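Local coordinates for protein monoglyceride lipase (Saccharomyces cerevisiae, PDB 4ZWN) that hydrolyses monoacylglycerols to free fatty acids and glycerol, preferring monounsaturated substrates, and also breaks down fatty acid ethyl esters, at residues L36-M49 against S91-S103. The protein carries 2 engineered substitutions. Numbering follows the deposited sequence.
Sequences LQYENFDGAKFGYM and SFTFDQRGAGVTS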
loop_
_atom_site.group_PDB
_atom_site.type_symbol
_atom_site.label_atom_id
_atom_site.label_comp_id
_atom_site.label_asym_id
_atom_site.label_seq_id
_atom_site.Cartn_x
_atom_site.Cartn_y
_atom_site.Cartn_z
ATOM N N LEU A 36 -0.464 8.022 17.854
ATOM C CA LEU A 36 -0.892 6.681 17.447
ATOM C C LEU A 36 -2.213 6.380 18.201
ATOM O O LEU A 36 -2.218 6.277 19.465
ATOM C CB LEU A 36 0.201 5.624 17.701
ATOM C CG LEU A 36 0.127 4.389 16.790
ATOM C CD1 LEU A 36 1.436 3.608 16.691
ATOM C CD2 LEU A 36 -0.985 3.474 17.258
ATOM N N GLN A 37 -3.311 6.261 17.424
ATOM C CA GLN A 37 -4.694 6.181 17.929
ATOM C C GLN A 37 -5.257 4.774 17.739
ATOM O O GLN A 37 -4.872 4.043 16.809
ATOM C CB GLN A 37 -5.543 7.183 17.181
ATOM C CG GLN A 37 -6.461 8.090 17.946
ATOM C CD GLN A 37 -6.786 9.365 17.190
ATOM O OE1 GLN A 37 -6.016 9.817 16.351
ATOM N NE2 GLN A 37 -7.947 9.938 17.474
ATOM N N TYR A 38 -6.204 4.403 18.586
ATOM C CA TYR A 38 -6.790 3.078 18.501
ATOM C C TYR A 38 -8.309 3.084 18.342
ATOM O O TYR A 38 -9.002 3.966 18.838
ATOM C CB TYR A 38 -6.390 2.264 19.743
ATOM C CG TYR A 38 -4.903 1.976 19.849
ATOM C CD1 TYR A 38 -4.051 2.858 20.496
ATOM C CD2 TYR A 38 -4.350 0.834 19.277
ATOM C CE1 TYR A 38 -2.677 2.604 20.586
ATOM C CE2 TYR A 38 -2.988 0.569 19.359
ATOM C CZ TYR A 38 -2.156 1.455 20.014
ATOM O OH TYR A 38 -0.811 1.168 20.083
ATOM N N GLU A 39 -8.807 2.094 17.616
ATOM C CA GLU A 39 -10.235 1.948 17.382
ATOM C C GLU A 39 -10.599 0.485 17.194
ATOM O O GLU A 39 -9.937 -0.231 16.444
ATOM C CB GLU A 39 -10.677 2.750 16.157
ATOM C CG GLU A 39 -12.113 2.506 15.770
ATOM C CD GLU A 39 -12.609 3.494 14.748
ATOM O OE1 GLU A 39 -12.047 4.608 14.681
ATOM O OE2 GLU A 39 -13.558 3.155 14.013
ATOM N N ASN A 40 -11.648 0.050 17.886
ATOM C CA ASN A 40 -12.114 -1.328 17.811
ATOM C C ASN A 40 -13.108 -1.546 16.674
ATOM O O ASN A 40 -14.005 -0.729 16.448
ATOM C CB ASN A 40 -12.752 -1.740 19.139
ATOM C CG ASN A 40 -11.739 -1.870 20.264
ATOM O OD1 ASN A 40 -10.613 -1.382 20.166
ATOM N ND2 ASN A 40 -12.140 -2.535 21.340
ATOM N N PHE A 41 -12.939 -2.654 15.960
ATOM C CA PHE A 41 -13.863 -3.042 14.902
ATOM C C PHE A 41 -13.745 -4.531 14.603
ATOM O O PHE A 41 -12.652 -5.028 14.328
ATOM C CB PHE A 41 -13.610 -2.231 13.627
ATOM C CG PHE A 41 -14.441 -2.670 12.452
ATOM C CD1 PHE A 41 -15.758 -2.257 12.326
ATOM C CD2 PHE A 41 -13.904 -3.487 11.470
ATOM C CE1 PHE A 41 -16.529 -2.656 11.247
ATOM C CE2 PHE A 41 -14.669 -3.891 10.385
ATOM C CZ PHE A 41 -15.985 -3.475 10.275
ATOM N N ASP A 42 -14.880 -5.223 14.666
ATOM C CA ASP A 42 -14.980 -6.639 14.318
ATOM C C ASP A 42 -13.907 -7.487 14.998
ATOM O O ASP A 42 -13.226 -8.281 14.353
ATOM C CB ASP A 42 -14.907 -6.815 12.800
ATOM C CG ASP A 42 -15.394 -8.178 12.348
ATOM O OD1 ASP A 42 -16.186 -8.799 13.087
ATOM O OD2 ASP A 42 -14.985 -8.627 11.257
ATOM N N GLY A 43 -13.753 -7.297 16.303
ATOM C CA GLY A 43 -12.876 -8.135 17.100
ATOM C C GLY A 43 -11.396 -7.830 16.972
ATOM O O GLY A 43 -10.558 -8.702 17.197
ATOM N N ALA A 44 -11.068 -6.595 16.612
ATOM C CA ALA A 44 -9.669 -6.191 16.520
ATOM C C ALA A 44 -9.479 -4.736 16.937
ATOM O O ALA A 44 -10.327 -3.884 16.665
ATOM C CB ALA A 44 -9.146 -6.415 15.111
ATOM N N LYS A 45 -8.365 -4.460 17.608
ATOM C CA LYS A 45 -8.038 -3.102 18.021
ATOM C C LYS A 45 -7.070 -2.481 17.024
ATOM O O LYS A 45 -5.862 -2.703 17.093
ATOM C CB LYS A 45 -7.436 -3.086 19.430
ATOM C CG LYS A 45 -7.313 -1.691 20.021
ATOM C CD LYS A 45 -6.661 -1.699 21.394
ATOM C CE LYS A 45 -5.178 -2.017 21.304
ATOM N NZ LYS A 45 -4.483 -1.788 22.602
ATOM N N PHE A 46 -7.614 -1.707 16.091
ATOM C CA PHE A 46 -6.823 -1.123 15.017
ATOM C C PHE A 46 -6.065 0.126 15.459
ATOM O O PHE A 46 -6.664 1.094 15.931
ATOM C CB PHE A 46 -7.720 -0.779 13.825
ATOM C CG PHE A 46 -8.276 -1.979 13.115
ATOM C CD1 PHE A 46 -9.478 -2.540 13.509
ATOM C CD2 PHE A 46 -7.599 -2.541 12.047
ATOM C CE1 PHE A 46 -9.991 -3.645 12.854
ATOM C CE2 PHE A 46 -8.109 -3.645 11.389
ATOM C CZ PHE A 46 -9.305 -4.197 11.794
ATOM N N GLY A 47 -4.746 0.097 15.303
ATOM C CA GLY A 47 -3.939 1.288 15.487
ATOM C C GLY A 47 -3.949 2.106 14.208
ATOM O O GLY A 47 -3.763 1.562 13.119
ATOM N N TYR A 48 -4.177 3.411 14.325
ATOM C CA TYR A 48 -4.241 4.259 13.143
ATOM C C TYR A 48 -3.683 5.652 13.402
ATOM O O TYR A 48 -3.476 6.051 14.546
ATOM C CB TYR A 48 -5.681 4.365 12.631
ATOM C CG TYR A 48 -6.603 5.139 13.545
ATOM C CD1 TYR A 48 -6.843 6.490 13.341
ATOM C CD2 TYR A 48 -7.235 4.516 14.612
ATOM C CE1 TYR A 48 -7.683 7.199 14.174
ATOM C CE2 TYR A 48 -8.078 5.216 15.450
ATOM C CZ TYR A 48 -8.299 6.556 15.226
ATOM O OH TYR A 48 -9.140 7.257 16.061
ATOM N N MET A 49 -3.449 6.383 12.318
ATOM C CA MET A 49 -2.909 7.732 12.389
ATOM C C MET A 49 -3.642 8.674 11.453
ATOM O O MET A 49 -3.970 8.313 10.321
ATOM C CB MET A 49 -1.423 7.740 12.043
ATOM C CG MET A 49 -0.512 7.333 13.169
ATOM S SD MET A 49 1.205 7.613 12.717
ATOM C CE MET A 49 2.027 7.110 14.226
ATOM N N SER A 91 -3.215 12.705 5.395
ATOM C CA SER A 91 -3.023 11.268 5.252
ATOM C C SER A 91 -3.768 10.501 6.333
ATOM O O SER A 91 -3.915 10.972 7.461
ATOM C CB SER A 91 -1.538 10.903 5.301
ATOM O OG SER A 91 -0.834 11.417 4.186
ATOM N N PHE A 92 -4.237 9.313 5.973
ATOM C CA PHE A 92 -4.797 8.387 6.939
ATOM C C PHE A 92 -4.268 6.996 6.647
ATOM O O PHE A 92 -4.367 6.509 5.520
ATOM C CB PHE A 92 -6.327 8.392 6.903
ATOM C CG PHE A 92 -6.961 7.572 7.998
ATOM C CD1 PHE A 92 -7.142 6.207 7.848
ATOM C CD2 PHE A 92 -7.371 8.170 9.180
ATOM C CE1 PHE A 92 -7.720 5.453 8.856
ATOM C CE2 PHE A 92 -7.949 7.422 10.190
ATOM C CZ PHE A 92 -8.124 6.063 10.028
ATOM N N THR A 93 -3.699 6.361 7.662
ATOM C CA THR A 93 -3.257 4.984 7.532
ATOM C C THR A 93 -3.592 4.218 8.801
ATOM O O THR A 93 -3.793 4.805 9.864
ATOM C CB THR A 93 -1.744 4.890 7.242
ATOM O OG1 THR A 93 -1.407 3.543 6.890
ATOM C CG2 THR A 93 -0.931 5.313 8.455
ATOM N N PHE A 94 -3.666 2.900 8.681
ATOM C CA PHE A 94 -3.941 2.052 9.827
ATOM C C PHE A 94 -3.200 0.735 9.670
ATOM O O PHE A 94 -3.052 0.231 8.557
ATOM C CB PHE A 94 -5.449 1.811 9.977
ATOM C CG PHE A 94 -6.059 1.031 8.842
ATOM C CD1 PHE A 94 -6.427 1.664 7.667
ATOM C CD2 PHE A 94 -6.272 -0.334 8.957
ATOM C CE1 PHE A 94 -6.989 0.950 6.623
ATOM C CE2 PHE A 94 -6.835 -1.055 7.920
ATOM C CZ PHE A 94 -7.194 -0.412 6.751
ATOM N N ASP A 95 -2.714 0.193 10.781
ATOM C CA ASP A 95 -2.139 -1.142 10.764
ATOM C C ASP A 95 -3.272 -2.136 10.538
ATOM O O ASP A 95 -4.192 -2.228 11.347
ATOM C CB ASP A 95 -1.388 -1.444 12.066
ATOM C CG ASP A 95 -0.122 -0.610 12.223
ATOM O OD1 ASP A 95 0.290 0.059 11.251
ATOM O OD2 ASP A 95 0.472 -0.635 13.322
ATOM N N GLN A 96 -3.217 -2.856 9.422
ATOM C CA GLN A 96 -4.291 -3.771 9.054
ATOM C C GLN A 96 -4.307 -5.002 9.951
ATOM O O GLN A 96 -3.326 -5.296 10.636
ATOM C CB GLN A 96 -4.154 -4.202 7.591
ATOM C CG GLN A 96 -4.108 -3.056 6.596
ATOM C CD GLN A 96 -3.847 -3.536 5.181
ATOM O OE1 GLN A 96 -4.655 -4.259 4.600
ATOM N NE2 GLN A 96 -2.708 -3.142 4.622
ATOM N N ARG A 97 -5.430 -5.715 9.938
ATOM C CA ARG A 97 -5.561 -6.956 10.687
ATOM C C ARG A 97 -4.484 -7.947 10.256
ATOM O O ARG A 97 -4.362 -8.271 9.077
ATOM C CB ARG A 97 -6.954 -7.558 10.487
ATOM C CG ARG A 97 -7.265 -8.743 11.390
ATOM C CD ARG A 97 -8.633 -9.323 11.067
ATOM N NE ARG A 97 -9.681 -8.307 11.114
ATOM C CZ ARG A 97 -10.508 -8.127 12.139
ATOM N NH1 ARG A 97 -10.423 -8.904 13.210
ATOM N NH2 ARG A 97 -11.428 -7.173 12.090
ATOM N N GLY A 98 -3.697 -8.410 11.220
ATOM C CA GLY A 98 -2.618 -9.339 10.946
ATOM C C GLY A 98 -1.263 -8.661 10.937
ATOM O O GLY A 98 -0.229 -9.320 10.810
ATOM N N ALA A 99 -1.267 -7.339 11.084
ATOM C CA ALA A 99 -0.037 -6.564 10.970
ATOM C C ALA A 99 0.076 -5.476 12.034
ATOM O O ALA A 99 -0.911 -5.109 12.672
ATOM C CB ALA A 99 0.057 -5.945 9.583
ATOM N N GLY A 100 1.293 -4.969 12.214
ATOM C CA GLY A 100 1.543 -3.836 13.089
ATOM C C GLY A 100 1.101 -4.032 14.525
ATOM O O GLY A 100 1.167 -5.138 15.058
ATOM N N VAL A 101 0.646 -2.948 15.149
ATOM C CA VAL A 101 0.207 -2.983 16.539
ATOM C C VAL A 101 -1.233 -3.476 16.662
ATOM O O VAL A 101 -1.733 -3.695 17.765
ATOM C CB VAL A 101 0.321 -1.593 17.204
ATOM C CG1 VAL A 101 1.762 -1.103 17.170
ATOM C CG2 VAL A 101 -0.604 -0.598 16.521
ATOM N N THR A 102 -1.896 -3.647 15.521
ATOM C CA THR A 102 -3.270 -4.138 15.490
ATOM C C THR A 102 -3.344 -5.606 15.896
ATOM O O THR A 102 -4.240 -6.014 16.637
ATOM C CB THR A 102 -3.894 -3.972 14.089
ATOM O OG1 THR A 102 -3.980 -2.580 13.765
ATOM C CG2 THR A 102 -5.289 -4.584 14.038
ATOM N N SER A 103 -2.392 -6.393 15.410
ATOM C CA SER A 103 -2.390 -7.828 15.666
ATOM C C SER A 103 -1.015 -8.349 16.078
ATOM O O SER A 103 -0.280 -8.886 15.251
ATOM C CB SER A 103 -2.878 -8.577 14.428
ATOM O OG SER A 103 -4.183 -8.161 14.071
#
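T102 CG2 sits over one face of the F46 ring, 4.1 Å from its centroid, a CH-pi contact, while at the ring's edge lie D95 O and R97 NH2. The R97 guanidinium stands at 79° to that ring, with A44 CB against one of its faces and D42 O near its plane at the edge. Both NH1 and NH2 of R97 bond this one oxygen, each 3.1 Å from D42 O and from the same face of the carbonyl; the bend at chi3 (-54°) turns the guanidinium onto the 41-44 hairpin turn. The D42 carboxylate adds only a long, out-of-plane charge contact, whereas R97 NE pairs with D119 of helix 113-134. A methionine in place of R97 would probably leave D42 O without its two donors and D119 without its mate. The Y48 and F92 rings are tilted 26° from each other and so offset that they hardly overlap, CD1 of Y48 3.5 Å from F92 CE2. Along the backbones, M49 N bonds T93 O (2.9 Å) and D95 N bonds G47 O; G47 N bonds the T102 hydroxyl, OG1, at 3.2 Å. Strand 44-49 thus joins the alpha/beta-hydrolase sheet antiparallel to 91-94, and after F94 side-chain groups of R97 and T102 take over from strand pairing.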